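Local coordinates for conserved hypothetical protein (Agrobacterium tumefaciens, PDB 2FEX) that is of unknown function but belongs to the DJ-1/PfpI family, whose members include proteases, chaperones and deglycase-like enzymes, at residues A[18-23]-A[163-168]. Residues are numbered along the deposited sequence; the frame is centred on the assembly and turned at random. Where two conformers were deposited one is given.
Sequences ALLAAA and VEILKS
L20 reaches out from helix 18-27 and sets its two methyls against I165 and L166, neighbours in sequence on helix 158-168. Everything that touches here is aliphatic carbon. With CG anti to the backbone N (chi1 171°), L20 carries its branch away from its own helix and across to the other. There CD1 does most of the work: it lies 3.8 Å from CG2 of I165 and also meets the end of L166, 4.0 Å from that residue's CD2. The second methyl, CD2 of L20, meets I165 but not L166 across this contact, at 4.1 Å from both CG2 and CD1 of I165.

The two partners receive the leucine differently. I165 lies roughly at right angles to L20 and offers both CG2 and the end of its longer branch, whereas L166 runs alongside in the reverse direction, so that the two leucines pass each other. L20 was modelled in two conformers, and these distances hold for one of them.

Outside the two segments, I165 also packs on L96 and A98 of strand 96-100, while L166 meets L28 and, on helix 174-180, L180; L20 itself touches A162. D14 and W15 of the second subunit pack on A18, L19 and A22.

This is helix-to-helix packing in the alpha/beta fold of the DJ-1/PfpI family: two helices distant in sequence meet beside the central, largely parallel sheet. With 162 Å² buried, methyl shape and exclusion of water set their spacing here, and no polar group between them imposes a direction.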
# COMPACT_ATOMS: atom_id res chain seq x y z
N ALA A 18 -0.27 1.31 -4.23
CA ALA A 18 0.26 -0.02 -3.94
C ALA A 18 -0.48 -1.17 -4.59
O ALA A 18 0.10 -2.06 -5.25
CB ALA A 18 0.26 -0.22 -2.37
N LEU A 19 -1.79 -1.19 -4.39
CA LEU A 19 -2.60 -2.25 -5.01
C LEU A 19 -2.52 -2.22 -6.55
O LEU A 19 -2.37 -3.27 -7.18
CB LEU A 19 -4.02 -2.13 -4.48
CG LEU A 19 -4.92 -3.21 -5.02
CD1 LEU A 19 -4.39 -4.66 -4.60
CD2 LEU A 19 -6.32 -3.00 -4.38
N LEU A 20 -2.62 -1.02 -7.14
CA LEU A 20 -2.53 -0.91 -8.58
C LEU A 20 -1.20 -1.44 -9.08
O LEU A 20 -1.19 -2.26 -10.02
CB LEU A 20 -2.70 0.54 -9.05
CG LEU A 20 -2.37 0.56 -10.55
CD1 LEU A 20 -3.55 0.08 -11.36
CD2 LEU A 20 -1.80 1.89 -11.04
N ALA A 21 -0.09 -0.97 -8.51
CA ALA A 21 1.21 -1.39 -9.03
C ALA A 21 1.41 -2.89 -8.85
O ALA A 21 1.85 -3.58 -9.77
CB ALA A 21 2.35 -0.61 -8.35
N ALA A 22 1.08 -3.40 -7.65
CA ALA A 22 1.35 -4.82 -7.38
C ALA A 22 0.52 -5.73 -8.29
O ALA A 22 1.04 -6.72 -8.82
CB ALA A 22 1.03 -5.11 -5.91
N ALA A 23 -0.78 -5.42 -8.46
CA ALA A 23 -1.66 -6.28 -9.27
C ALA A 23 -1.29 -6.17 -10.75
O ALA A 23 -1.14 -7.18 -11.42
CB ALA A 23 -3.11 -5.88 -9.07
N VAL A 163 -9.13 0.01 -9.75
CA VAL A 163 -10.07 -0.66 -10.68
C VAL A 163 -10.32 0.32 -11.86
O VAL A 163 -10.32 -0.10 -13.01
CB VAL A 163 -11.39 -0.97 -9.97
CG1 VAL A 163 -12.49 -1.28 -11.00
CG2 VAL A 163 -11.16 -2.09 -8.91
N GLU A 164 -10.52 1.62 -11.57
CA GLU A 164 -10.86 2.56 -12.67
C GLU A 164 -9.67 2.76 -13.62
O GLU A 164 -9.86 2.94 -14.83
CB GLU A 164 -11.36 3.90 -12.14
CG GLU A 164 -12.71 3.82 -11.42
CD GLU A 164 -13.88 3.43 -12.36
OE1 GLU A 164 -13.76 3.42 -13.63
OE2 GLU A 164 -14.96 3.09 -11.80
N ILE A 165 -8.44 2.71 -13.08
CA ILE A 165 -7.24 2.82 -13.92
C ILE A 165 -7.18 1.62 -14.83
O ILE A 165 -7.01 1.75 -16.08
CB ILE A 165 -5.97 2.91 -13.06
CG1 ILE A 165 -5.98 4.29 -12.37
CG2 ILE A 165 -4.69 2.70 -13.89
CD1 ILE A 165 -5.02 4.45 -11.19
N LEU A 166 -7.37 0.43 -14.24
CA LEU A 166 -7.37 -0.79 -15.04
C LEU A 166 -8.48 -0.82 -16.10
O LEU A 166 -8.22 -1.20 -17.23
CB LEU A 166 -7.46 -2.01 -14.16
CG LEU A 166 -6.20 -2.21 -13.29
CD1 LEU A 166 -6.46 -3.39 -12.40
CD2 LEU A 166 -4.91 -2.36 -14.17
N LYS A 167 -9.68 -0.40 -15.73
CA LYS A 167 -10.77 -0.33 -16.71
C LYS A 167 -10.43 0.62 -17.86
O LYS A 167 -10.66 0.27 -19.03
CB LYS A 167 -12.08 0.12 -16.07
CG LYS A 167 -12.68 -0.96 -15.13
CD LYS A 167 -14.01 -0.44 -14.58
CE LYS A 167 -14.79 -1.58 -13.94
NZ LYS A 167 -16.14 -1.15 -13.43
N SER A 168 -9.91 1.81 -17.53
CA SER A 168 -9.52 2.80 -18.57
C SER A 168 -8.55 2.19 -19.59
O SER A 168 -8.62 2.48 -20.81
CB SER A 168 -8.88 4.05 -17.96
OG SER A 168 -8.44 4.95 -18.97